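Local coordinates for F5/8 type C domain protein (Clostridium perfringens, PDB 7JRM) that probably recognises mucin glycans through a carbohydrate-binding module belonging to a larger O-glycopeptidase, ZmpB, at residues 240-245 / 259-264; 232-237 / 265-270; 291-296 / 324-329. All blocks are in the same frame, centred on the assembly; numbering follows the deposited sequence.

Contact 1 (240-245 / 259-264); sequences EAKKLD and NAISKG
Ala241 CB lies against the longer branch of Ile261, 3.9 Å from Ile261 CD1 and 4.0 Å from Ile261 CG1. The same CD1 also comes within 4.2 Å of Ala241 O, so this branch covers both the methyl and the carbonyl of a single residue. The shorter branch serves the next residue: Ile261 CG2 is 4.1 Å from Lys242 CG. The torsion at Ile261 divides the work, with CG1 opposite the carbonyl carbon (chi1 -64°) and CG2 opposite the backbone N, and the two branches straddle neighbouring positions of the facing segment. No hydrogen bond links 240-245 to 259-264; the contact is van der Waals packing, almost all between carbon atoms.

Lys242 contributes only the root of its chain. Beyond CG the chain bends at chi3 (-47°) and leads away from Ile261, and NZ forms a salt bridge with Glu239 on its own helix. Ala241 O, which CD1 brushes, also accepts a backbone hydrogen bond from Leu244 N at 3.2 Å, three residues on.

The contact belongs to a small three-helix bundle. Helix 273-288 packs against both partners: its Met287 touches Ala241 and Leu244, while Leu283 and Glu286 meet Ala260. Leu244 also reaches Tyr249, in the loop that leads from helix 232-242 to helix 251-270.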
ATOM      1  N   GLU A 240     -13.651   1.907  -4.270  1.00 21.04           N
ATOM      2  CA  GLU A 240     -14.707   2.910  -4.351  1.00 26.27           C
ATOM      3  C   GLU A 240     -14.258   4.242  -3.765  1.00 28.02           C
ATOM      4  O   GLU A 240     -14.715   5.299  -4.213  1.00 31.89           O
ATOM      5  CB  GLU A 240     -15.964   2.406  -3.643  1.00 27.70           C
ATOM      6  CG  GLU A 240     -16.635   1.235  -4.344  1.00 32.40           C
ATOM      7  CD  GLU A 240     -17.750   0.617  -3.523  1.00 36.51           C
ATOM      8  OE1 GLU A 240     -18.221  -0.480  -3.889  1.00 36.81           O
ATOM      9  OE2 GLU A 240     -18.155   1.228  -2.512  1.00 35.45           O
ATOM     10  N   ALA A 241     -13.366   4.214  -2.772  1.00 23.65           N
ATOM     11  CA  ALA A 241     -12.848   5.457  -2.211  1.00 26.39           C
ATOM     12  C   ALA A 241     -11.888   6.140  -3.176  1.00 26.25           C
ATOM     13  O   ALA A 241     -11.901   7.370  -3.306  1.00 25.17           O
ATOM     14  CB  ALA A 241     -12.164   5.186  -0.871  1.00 23.19           C
ATOM     15  N   LYS A 242     -11.051   5.361  -3.862  1.00 24.88           N
ATOM     16  CA  LYS A 242     -10.117   5.923  -4.830  1.00 25.20           C
ATOM     17  C   LYS A 242     -10.815   6.520  -6.045  1.00 28.29           C
ATOM     18  O   LYS A 242     -10.173   7.252  -6.807  1.00 25.76           O
ATOM     19  CB  LYS A 242      -9.119   4.851  -5.275  1.00 24.63           C
ATOM     20  CG  LYS A 242      -8.047   4.543  -4.237  1.00 27.20           C
ATOM     21  CD  LYS A 242      -6.959   3.639  -4.797  1.00 29.90           C
ATOM     22  CE  LYS A 242      -7.544   2.460  -5.558  1.00 31.69           C
ATOM     23  NZ  LYS A 242      -6.492   1.473  -5.932  1.00 32.57           N
ATOM     24  N   LYS A 243     -12.101   6.230  -6.242  1.00 24.18           N
ATOM     25  CA  LYS A 243     -12.859   6.797  -7.351  1.00 28.19           C
ATOM     26  C   LYS A 243     -13.323   8.222  -7.089  1.00 30.05           C
ATOM     27  O   LYS A 243     -13.792   8.884  -8.022  1.00 29.39           O
ATOM     28  CB  LYS A 243     -14.074   5.919  -7.658  1.00 30.30           C
ATOM     29  CG  LYS A 243     -13.955   5.103  -8.934  1.00 29.12           C
ATOM     30  CD  LYS A 243     -14.952   3.956  -8.949  1.00 30.53           C
ATOM     31  CE  LYS A 243     -16.325   4.406  -8.474  1.00 35.30           C
ATOM     32  NZ  LYS A 243     -17.236   3.252  -8.235  1.00 43.63           N
ATOM     33  N   LEU A 244     -13.205   8.707  -5.857  1.00 30.57           N
ATOM     34  CA  LEU A 244     -13.687  10.033  -5.500  1.00 31.93           C
ATOM     35  C   LEU A 244     -12.646  11.098  -5.824  1.00 35.17           C
ATOM     36  O   LEU A 244     -11.439  10.843  -5.813  1.00 32.94           O
ATOM     37  CB  LEU A 244     -14.044  10.092  -4.014  1.00 29.63           C
ATOM     38  CG  LEU A 244     -15.198   9.194  -3.569  1.00 31.33           C
ATOM     39  CD1 LEU A 244     -15.501   9.396  -2.094  1.00 31.86           C
ATOM     40  CD2 LEU A 244     -16.436   9.454  -4.414  1.00 33.53           C
ATOM     41  N   ASP A 245     -13.134  12.302  -6.112  1.00 36.84           N
ATOM     42  CA  ASP A 245     -12.279  13.441  -6.426  1.00 34.80           C
ATOM     43  C   ASP A 245     -12.033  14.231  -5.146  1.00 35.44           C
ATOM     44  O   ASP A 245     -12.942  14.887  -4.627  1.00 37.92           O
ATOM     45  CB  ASP A 245     -12.923  14.314  -7.501  1.00 39.25           C
ATOM     46  CG  ASP A 245     -11.923  15.214  -8.199  1.00 40.59           C
ATOM     47  OD1 ASP A 245     -12.224  15.681  -9.319  1.00 45.30           O
ATOM     48  OD2 ASP A 245     -10.837  15.459  -7.633  1.00 37.17           O
ATOM     49  N   ASN A 259      -5.680   9.557   4.291  1.00 19.43           N
ATOM     50  CA  ASN A 259      -4.935   8.786   5.278  1.00 19.94           C
ATOM     51  C   ASN A 259      -5.571   7.421   5.506  1.00 18.22           C
ATOM     52  O   ASN A 259      -4.866   6.431   5.732  1.00 15.41           O
ATOM     53  CB  ASN A 259      -4.843   9.562   6.592  1.00 26.12           C
ATOM     54  CG  ASN A 259      -4.028  10.834   6.462  1.00 28.72           C
ATOM     55  OD1 ASN A 259      -3.312  11.029   5.480  1.00 28.77           O
ATOM     56  ND2 ASN A 259      -4.134  11.709   7.456  1.00 35.28           N
ATOM     57  N   ALA A 260      -6.905   7.348   5.448  1.00 17.86           N
ATOM     58  CA  ALA A 260      -7.584   6.070   5.636  1.00 19.80           C
ATOM     59  C   ALA A 260      -7.344   5.138   4.454  1.00 15.90           C
ATOM     60  O   ALA A 260      -7.199   3.923   4.636  1.00 15.29           O
ATOM     61  CB  ALA A 260      -9.080   6.295   5.849  1.00 17.62           C
ATOM     62  N   ILE A 261      -7.308   5.686   3.237  1.00 17.31           N
ATOM     63  CA  ILE A 261      -6.982   4.875   2.067  1.00 12.56           C
ATOM     64  C   ILE A 261      -5.575   4.307   2.194  1.00 18.40           C
ATOM     65  O   ILE A 261      -5.328   3.138   1.870  1.00 19.92           O
ATOM     66  CB  ILE A 261      -7.144   5.703   0.778  1.00 16.19           C
ATOM     67  CG1 ILE A 261      -8.603   6.119   0.587  1.00 17.01           C
ATOM     68  CG2 ILE A 261      -6.655   4.917  -0.431  1.00 17.36           C
ATOM     69  CD1 ILE A 261      -8.807   7.123  -0.529  1.00 19.82           C
ATOM     70  N   SER A 262      -4.634   5.121   2.678  1.00 18.66           N
ATOM     71  CA  SER A 262      -3.267   4.645   2.868  1.00 21.04           C
ATOM     72  C   SER A 262      -3.199   3.569   3.944  1.00 17.73           C
ATOM     73  O   SER A 262      -2.508   2.558   3.774  1.00 19.48           O
ATOM     74  CB  SER A 262      -2.348   5.815   3.217  1.00 21.49           C
ATOM     75  OG  SER A 262      -2.359   6.794   2.192  1.00 23.74           O
ATOM     76  N   LYS A 263      -3.907   3.767   5.060  1.00 18.37           N
ATOM     77  CA  LYS A 263      -3.942   2.744   6.100  1.00 16.34           C
ATOM     78  C   LYS A 263      -4.596   1.464   5.600  1.00 17.54           C
ATOM     79  O   LYS A 263      -4.207   0.365   6.012  1.00 16.55           O
ATOM     80  CB  LYS A 263      -4.675   3.267   7.336  1.00 20.56           C
ATOM     81  CG  LYS A 263      -3.966   4.411   8.046  1.00 19.63           C
ATOM     82  CD  LYS A 263      -2.527   4.051   8.373  1.00 22.99           C
ATOM     83  N   GLY A 264      -5.588   1.583   4.715  1.00 15.89           N
ATOM     84  CA  GLY A 264      -6.190   0.395   4.134  1.00 16.20           C
ATOM     85  C   GLY A 264      -5.238  -0.347   3.215  1.00 18.08           C
ATOM     86  O   GLY A 264      -5.206  -1.581   3.205  1.00 16.01           O
TER

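Contact 2 (232-237 / 265-270); sequences SELNKA and EEALLS
Leu234 sets its CD2 methyl over Ala267 and Leu268 together, 3.8 Å from Ala267 CB and 3.7 Å from Leu268 CD2. This is antiparallel packing within a three-helix bundle: the segments of helices 232-242 and 251-270 run at 155° to each other, and their axes come no closer than 10.3 Å. At that spacing the gap is bridged by leucine side chains, with Leu234 and Leu268 reaching in from facing helices and their chains crossing obliquely.

The two leucines reach the gap by different torsions. Leu234 carries CG opposite its backbone N (chi1 -179°), whereas Leu268 carries CG opposite its carbonyl carbon, beside the backbone N. Leu268 presents both of its methyls: CD2 meets Leu234 and also Asn235 ND2 (4.0 Å), and Leu268 CD1 lies 3.6 Å from Asn235 OD1. Both ends of the amide are thus engaged, and the Asn235 group lies across the fork of the leucine. These approaches are van der Waals contacts, and no hydrogen bond joins the two segments.

The third helix, 273-288, closes the inner face of the pair: Ile276 touches Leu234, Ala279 touches Ala267 and Leu283 touches Ala237. Away from this packing, the exposed Lys236 forms a salt bridge with Glu240, one turn further along the same helix.

Near the turn into helix 273-288 the Ser270 hydroxyl folds back on its own helix, and Ser270 OG donates to Ala267 O at 2.7 Å, 25° out of the carbonyl plane.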
ATOM      1  N   SER A 232     -11.460  -8.971   0.723  1.00 20.57           N
ATOM      2  CA  SER A 232     -12.385  -8.594  -0.341  1.00 21.92           C
ATOM      3  C   SER A 232     -13.187  -7.351   0.029  1.00 17.84           C
ATOM      4  O   SER A 232     -13.388  -6.465  -0.810  1.00 16.83           O
ATOM      5  CB  SER A 232     -13.321  -9.760  -0.660  1.00 24.43           C
ATOM      6  OG  SER A 232     -12.587 -10.916  -1.026  1.00 26.77           O
ATOM      7  N   GLU A 233     -13.652  -7.265   1.278  1.00 19.98           N
ATOM      8  CA  GLU A 233     -14.440  -6.109   1.689  1.00 20.01           C
ATOM      9  C   GLU A 233     -13.584  -4.851   1.762  1.00 19.03           C
ATOM     10  O   GLU A 233     -14.024  -3.771   1.349  1.00 16.09           O
ATOM     11  CB  GLU A 233     -15.113  -6.381   3.035  1.00 20.80           C
ATOM     12  CG  GLU A 233     -16.271  -7.362   2.959  1.00 22.65           C
ATOM     13  CD  GLU A 233     -17.431  -6.832   2.138  1.00 28.29           C
ATOM     14  OE1 GLU A 233     -18.080  -5.860   2.579  1.00 29.86           O
ATOM     15  OE2 GLU A 233     -17.692  -7.387   1.050  1.00 24.36           O
ATOM     16  N   LEU A 234     -12.361  -4.968   2.285  1.00 20.39           N
ATOM     17  CA  LEU A 234     -11.472  -3.812   2.336  1.00 16.60           C
ATOM     18  C   LEU A 234     -11.053  -3.381   0.937  1.00 21.69           C
ATOM     19  O   LEU A 234     -10.966  -2.181   0.651  1.00 19.87           O
ATOM     20  CB  LEU A 234     -10.246  -4.124   3.194  1.00 15.16           C
ATOM     21  CG  LEU A 234      -9.244  -2.976   3.333  1.00 15.42           C
ATOM     22  CD1 LEU A 234      -9.924  -1.752   3.926  1.00 13.35           C
ATOM     23  CD2 LEU A 234      -8.048  -3.390   4.174  1.00 15.77           C
ATOM     24  N   ASN A 235     -10.789  -4.346   0.050  1.00 20.41           N
ATOM     25  CA  ASN A 235     -10.472  -4.015  -1.335  1.00 21.94           C
ATOM     26  C   ASN A 235     -11.634  -3.294  -2.005  1.00 21.23           C
ATOM     27  O   ASN A 235     -11.427  -2.367  -2.797  1.00 18.95           O
ATOM     28  CB  ASN A 235     -10.114  -5.281  -2.113  1.00 20.70           C
ATOM     29  CG  ASN A 235      -8.638  -5.368  -2.439  1.00 26.84           C
ATOM     30  OD1 ASN A 235      -8.025  -4.391  -2.869  1.00 25.69           O
ATOM     31  ND2 ASN A 235      -8.056  -6.546  -2.239  1.00 29.06           N
ATOM     32  N   LYS A 236     -12.865  -3.708  -1.696  1.00 18.48           N
ATOM     33  CA  LYS A 236     -14.036  -3.069  -2.287  1.00 24.46           C
ATOM     34  C   LYS A 236     -14.177  -1.625  -1.817  1.00 19.81           C
ATOM     35  O   LYS A 236     -14.487  -0.735  -2.616  1.00 20.52           O
ATOM     36  CB  LYS A 236     -15.290  -3.872  -1.944  1.00 21.63           C
ATOM     37  CG  LYS A 236     -16.545  -3.423  -2.673  1.00 26.40           C
ATOM     38  CD  LYS A 236     -17.728  -4.306  -2.306  1.00 24.71           C
ATOM     39  CE  LYS A 236     -19.047  -3.648  -2.673  1.00 30.01           C
ATOM     40  NZ  LYS A 236     -19.348  -2.481  -1.799  1.00 24.54           N
ATOM     41  N   ALA A 237     -13.950  -1.376  -0.525  1.00 18.87           N
ATOM     42  CA  ALA A 237     -14.077  -0.019  -0.002  1.00 18.69           C
ATOM     43  C   ALA A 237     -12.965   0.890  -0.506  1.00 24.04           C
ATOM     44  O   ALA A 237     -13.197   2.084  -0.729  1.00 21.88           O
ATOM     45  CB  ALA A 237     -14.089  -0.046   1.526  1.00 21.77           C
ATOM     46  N   GLU A 265      -4.448   0.393   2.432  1.00 16.18           N
ATOM     47  CA  GLU A 265      -3.472  -0.247   1.556  1.00 17.44           C
ATOM     48  C   GLU A 265      -2.394  -0.959   2.362  1.00 17.26           C
ATOM     49  O   GLU A 265      -1.920  -2.031   1.965  1.00 16.35           O
ATOM     50  CB  GLU A 265      -2.849   0.789   0.620  1.00 19.63           C
ATOM     51  CG  GLU A 265      -3.766   1.244  -0.504  1.00 18.16           C
ATOM     52  CD  GLU A 265      -3.278   2.513  -1.176  1.00 23.19           C
ATOM     53  OE1 GLU A 265      -2.680   3.362  -0.482  1.00 22.37           O
ATOM     54  OE2 GLU A 265      -3.493   2.662  -2.398  1.00 18.18           O
ATOM     55  N   GLU A 266      -1.992  -0.379   3.495  1.00 14.20           N
ATOM     56  CA  GLU A 266      -1.047  -1.058   4.376  1.00 17.03           C
ATOM     57  C   GLU A 266      -1.660  -2.325   4.962  1.00 18.71           C
ATOM     58  O   GLU A 266      -0.975  -3.345   5.103  1.00 18.79           O
ATOM     59  CB  GLU A 266      -0.599  -0.121   5.498  1.00 18.64           C
ATOM     60  CG  GLU A 266       0.095   1.145   5.027  1.00 23.43           C
ATOM     61  CD  GLU A 266       0.143   2.210   6.105  1.00 29.98           C
ATOM     62  OE1 GLU A 266       0.278   1.847   7.293  1.00 30.36           O
ATOM     63  OE2 GLU A 266       0.045   3.408   5.767  1.00 24.89           O
ATOM     64  N   ALA A 267      -2.949  -2.277   5.308  1.00 16.23           N
ATOM     65  CA  ALA A 267      -3.606  -3.440   5.893  1.00 19.77           C
ATOM     66  C   ALA A 267      -3.693  -4.597   4.907  1.00 18.25           C
ATOM     67  O   ALA A 267      -3.629  -5.762   5.316  1.00 21.11           O
ATOM     68  CB  ALA A 267      -5.000  -3.062   6.390  1.00 20.22           C
ATOM     69  N   LEU A 268      -3.841  -4.299   3.612  1.00 18.71           N
ATOM     70  CA  LEU A 268      -3.867  -5.360   2.609  1.00 19.13           C
ATOM     71  C   LEU A 268      -2.551  -6.126   2.587  1.00 16.03           C
ATOM     72  O   LEU A 268      -2.541  -7.357   2.464  1.00 16.95           O
ATOM     73  CB  LEU A 268      -4.165  -4.774   1.228  1.00 16.12           C
ATOM     74  CG  LEU A 268      -5.535  -4.132   1.002  1.00 22.65           C
ATOM     75  CD1 LEU A 268      -5.615  -3.519  -0.388  1.00 21.77           C
ATOM     76  CD2 LEU A 268      -6.648  -5.146   1.205  1.00 21.27           C
ATOM     77  N   LEU A 269      -1.428  -5.415   2.708  1.00 13.94           N
ATOM     78  CA  LEU A 269      -0.125  -6.070   2.685  1.00 17.36           C
ATOM     79  C   LEU A 269       0.139  -6.853   3.964  1.00 21.26           C
ATOM     80  O   LEU A 269       0.914  -7.816   3.949  1.00 19.50           O
ATOM     81  CB  LEU A 269       0.979  -5.036   2.466  1.00 16.70           C
ATOM     82  CG  LEU A 269       0.986  -4.297   1.128  1.00 18.43           C
ATOM     83  CD1 LEU A 269       2.172  -3.351   1.054  1.00 21.35           C
ATOM     84  CD2 LEU A 269       1.008  -5.281  -0.032  1.00 21.97           C
ATOM     85  N   SER A 270      -0.489  -6.458   5.074  1.00 14.68           N
ATOM     86  CA  SER A 270      -0.243  -7.136   6.341  1.00 16.49           C
ATOM     87  C   SER A 270      -0.802  -8.552   6.344  1.00 19.90           C
ATOM     88  O   SER A 270      -0.289  -9.414   7.069  1.00 20.23           O
ATOM     89  CB  SER A 270      -0.842  -6.328   7.493  1.00 15.57           C
ATOM     90  OG  SER A 270      -2.257  -6.413   7.492  1.00 19.63           O
TER

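Contact 3 (291-296 / 324-329); sequences VKVDLN and DMYSLT
Leu295 and Tyr326 carry the apolar part of this surface contact, where the linker after helix 273-288 passes the short helix 322-326. That helix precedes the short parallel strands of what looks like a leucine-rich-repeat region, and the linker forms an Asx turn at Asp294. Leu295 CD2 approaches the Tyr326 ring obliquely, 3.7 Å from Tyr326 CD2 and 3.9 Å from Tyr326 CE2, and the two side chains cross at about a right angle. Val293 meets the far end of the same tyrosine, with Val293 CG1 4.1 Å from Tyr326 OH; these two side chains come from opposite directions. With CG opposite its carbonyl carbon (chi1 -80°), the tyrosine extends toward the linker and touches it at two places along its length. Its ring has a further partner in Lys346, through a cation-pi interaction.

Polar bonds fix each segment without joining their side chains. Residues just ahead of 324-329 tie the two together: Thr321 OG1 is hydrogen-bonded both to Leu295 O and to Asp324 N, and a backbone hydrogen bond pairs Leu295 with Gly323. Within the second segment, Asp324 O accepts from both Ser327 N (3.1 Å) and Ser327 OG (3.0 Å), while Asp324 OD2 forms a salt bridge with Lys316.

In the linker, the Asx turn is closed by Asn296 N donating to Asp294 OD1 at 3.2 Å, with an N-H...O angle of 156°, the N-H coming from well above the carboxylate plane.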
ATOM      1  N   VAL A 291     -17.099  16.040   3.736  1.00 41.01           N
ATOM      2  CA  VAL A 291     -17.901  17.250   3.611  1.00 42.14           C
ATOM      3  C   VAL A 291     -17.479  17.960   2.333  1.00 34.86           C
ATOM      4  O   VAL A 291     -16.291  18.240   2.134  1.00 36.62           O
ATOM      5  CB  VAL A 291     -17.744  18.173   4.837  1.00 40.43           C
ATOM      6  CG1 VAL A 291     -16.390  17.955   5.503  1.00 37.08           C
ATOM      7  CG2 VAL A 291     -17.940  19.635   4.454  1.00 40.91           C
ATOM      8  N   LYS A 292     -18.445  18.229   1.460  1.00 33.48           N
ATOM      9  CA  LYS A 292     -18.166  18.870   0.184  1.00 32.50           C
ATOM     10  C   LYS A 292     -17.880  20.355   0.379  1.00 33.42           C
ATOM     11  O   LYS A 292     -18.390  20.993   1.305  1.00 33.34           O
ATOM     12  CB  LYS A 292     -19.342  18.685  -0.777  1.00 31.66           C
ATOM     13  CG  LYS A 292     -19.820  17.245  -0.904  1.00 33.20           C
ATOM     14  CD  LYS A 292     -19.840  16.805  -2.356  1.00 36.24           C
ATOM     15  CE  LYS A 292     -20.533  15.467  -2.519  1.00 40.36           C
ATOM     16  NZ  LYS A 292     -21.998  15.631  -2.726  1.00 38.21           N
ATOM     17  N   VAL A 293     -17.046  20.900  -0.505  1.00 34.18           N
ATOM     18  CA  VAL A 293     -16.750  22.328  -0.511  1.00 33.73           C
ATOM     19  C   VAL A 293     -17.934  23.085  -1.098  1.00 29.36           C
ATOM     20  O   VAL A 293     -18.822  22.493  -1.721  1.00 31.01           O
ATOM     21  CB  VAL A 293     -15.462  22.645  -1.295  1.00 32.73           C
ATOM     22  CG1 VAL A 293     -14.306  21.794  -0.804  1.00 37.08           C
ATOM     23  CG2 VAL A 293     -15.680  22.438  -2.781  1.00 28.36           C
ATOM     24  N   ASP A 294     -17.952  24.401  -0.905  1.00 29.77           N
ATOM     25  CA  ASP A 294     -18.952  25.278  -1.508  1.00 25.81           C
ATOM     26  C   ASP A 294     -18.189  26.354  -2.274  1.00 23.18           C
ATOM     27  O   ASP A 294     -17.738  27.339  -1.684  1.00 23.86           O
ATOM     28  CB  ASP A 294     -19.874  25.881  -0.455  1.00 28.70           C
ATOM     29  CG  ASP A 294     -20.960  26.762  -1.058  1.00 21.61           C
ATOM     30  OD1 ASP A 294     -21.168  26.715  -2.287  1.00 21.00           O
ATOM     31  OD2 ASP A 294     -21.602  27.509  -0.292  1.00 29.74           O
ATOM     32  N   LEU A 295     -18.047  26.162  -3.585  1.00 21.42           N
ATOM     33  CA  LEU A 295     -17.332  27.123  -4.417  1.00 23.09           C
ATOM     34  C   LEU A 295     -18.063  28.452  -4.553  1.00 19.77           C
ATOM     35  O   LEU A 295     -17.514  29.376  -5.163  1.00 20.07           O
ATOM     36  CB  LEU A 295     -17.078  26.527  -5.803  1.00 18.19           C
ATOM     37  CG  LEU A 295     -16.236  25.250  -5.859  1.00 20.46           C
ATOM     38  CD1 LEU A 295     -15.935  24.873  -7.300  1.00 23.11           C
ATOM     39  CD2 LEU A 295     -14.950  25.414  -5.064  1.00 21.42           C
ATOM     40  N   ASN A 296     -19.268  28.578  -3.998  1.00 22.88           N
ATOM     41  CA  ASN A 296     -20.036  29.814  -4.060  1.00 21.00           C
ATOM     42  C   ASN A 296     -20.014  30.603  -2.757  1.00 25.96           C
ATOM     43  O   ASN A 296     -20.465  31.752  -2.745  1.00 27.57           O
ATOM     44  CB  ASN A 296     -21.492  29.514  -4.438  1.00 19.12           C
ATOM     45  CG  ASN A 296     -21.615  28.830  -5.783  1.00 20.75           C
ATOM     46  OD1 ASN A 296     -22.282  27.803  -5.911  1.00 20.04           O
ATOM     47  ND2 ASN A 296     -20.969  29.394  -6.795  1.00 16.16           N
ATOM     48  N   ASP A 324     -13.536  31.286  -6.639  1.00 24.48           N
ATOM     49  CA  ASP A 324     -12.612  32.320  -7.090  1.00 24.39           C
ATOM     50  C   ASP A 324     -11.233  32.119  -6.475  1.00 23.49           C
ATOM     51  O   ASP A 324     -10.216  32.208  -7.171  1.00 19.88           O
ATOM     52  CB  ASP A 324     -13.151  33.707  -6.737  1.00 27.03           C
ATOM     53  CG  ASP A 324     -14.283  34.142  -7.644  1.00 27.49           C
ATOM     54  OD1 ASP A 324     -14.229  33.837  -8.854  1.00 22.21           O
ATOM     55  OD2 ASP A 324     -15.223  34.795  -7.146  1.00 27.85           O
ATOM     56  N   MET A 325     -11.182  31.833  -5.170  1.00 22.27           N
ATOM     57  CA  MET A 325      -9.900  31.658  -4.494  1.00 21.84           C
ATOM     58  C   MET A 325      -9.152  30.442  -5.027  1.00 21.47           C
ATOM     59  O   MET A 325      -7.926  30.479  -5.183  1.00 22.95           O
ATOM     60  CB  MET A 325     -10.113  31.539  -2.985  1.00 22.68           C
ATOM     61  CG  MET A 325     -10.682  32.790  -2.338  1.00 19.51           C
ATOM     62  SD  MET A 325      -9.575  34.208  -2.465  1.00 29.02           S
ATOM     63  CE  MET A 325      -8.104  33.567  -1.676  1.00 13.84           C
ATOM     64  N   TYR A 326      -9.874  29.355  -5.316  1.00 19.79           N
ATOM     65  CA  TYR A 326      -9.239  28.155  -5.849  1.00 24.81           C
ATOM     66  C   TYR A 326      -8.630  28.381  -7.226  1.00 21.93           C
ATOM     67  O   TYR A 326      -7.779  27.592  -7.651  1.00 19.29           O
ATOM     68  CB  TYR A 326     -10.250  27.008  -5.922  1.00 21.99           C
ATOM     69  CG  TYR A 326     -10.493  26.300  -4.606  1.00 23.51           C
ATOM     70  CD1 TYR A 326      -9.909  26.753  -3.430  1.00 28.21           C
ATOM     71  CD2 TYR A 326     -11.307  25.175  -4.542  1.00 22.68           C
ATOM     72  CE1 TYR A 326     -10.129  26.107  -2.228  1.00 28.25           C
ATOM     73  CE2 TYR A 326     -11.534  24.523  -3.344  1.00 30.25           C
ATOM     74  CZ  TYR A 326     -10.942  24.993  -2.190  1.00 29.31           C
ATOM     75  OH  TYR A 326     -11.162  24.350  -0.993  1.00 36.07           O
ATOM     76  N   SER A 327      -9.041  29.435  -7.928  1.00 24.06           N
ATOM     77  CA  SER A 327      -8.586  29.686  -9.287  1.00 25.99           C
ATOM     78  C   SER A 327      -7.318  30.531  -9.361  1.00 26.76           C
ATOM     79  O   SER A 327      -6.761  30.680 -10.453  1.00 23.96           O
ATOM     80  CB  SER A 327      -9.698  30.361 -10.095  1.00 25.37           C
ATOM     81  OG  SER A 327      -9.569  31.770 -10.062  1.00 25.80           O
ATOM     82  N   LEU A 328      -6.849  31.084  -8.242  1.00 26.18           N
ATOM     83  CA  LEU A 328      -5.616  31.864  -8.253  1.00 22.00           C
ATOM     84  C   LEU A 328      -4.408  30.945  -8.370  1.00 27.86           C
ATOM     85  O   LEU A 328      -4.146  30.127  -7.481  1.00 25.09           O
ATOM     86  CB  LEU A 328      -5.488  32.726  -6.998  1.00 25.22           C
ATOM     87  CG  LEU A 328      -6.307  34.010  -6.813  1.00 26.40           C
ATOM     88  CD1 LEU A 328      -6.352  34.831  -8.097  1.00 22.13           C
ATOM     89  CD2 LEU A 328      -7.702  33.748  -6.273  1.00 19.36           C
ATOM     90  N   THR A 329      -3.671  31.081  -9.471  1.00 25.41           N
ATOM     91  CA  THR A 329      -2.339  30.506  -9.586  1.00 27.61           C
ATOM     92  C   THR A 329      -1.247  31.552  -9.450  1.00 26.70           C
ATOM     93  O   THR A 329      -0.130  31.219  -9.043  1.00 28.35           O
ATOM     94  CB  THR A 329      -2.177  29.781 -10.927  1.00 26.67           C
ATOM     95  OG1 THR A 329      -2.294  30.721 -12.003  1.00 32.19           O
ATOM     96  CG2 THR A 329      -3.235  28.698 -11.081  1.00 27.96           C
TER

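Overall arrangement
Contacts 1 and 2 join the same two helices, 232-242 and 251-270, with centres 10 Å apart, and contact 1 is nested along the chain within the loop that contact 2 closes. They meet where Leu234 CD2 packs 3.5 Å from Gly264 O. Contact 1 lies in a buried place and contact 2 in a partly buried one, though contact 2 has the larger interface; both rely on aliphatic packing, with an amide added in contact 2. Contact 3 follows in series, its centre about 22 Å from that of contact 1 and 32 Å from that of contact 2. Lying at the surface between a linker and a short helix, it exchanges helix-on-helix packing for an aromatic ring, an Asx turn and threonine-mediated hydrogen bonds.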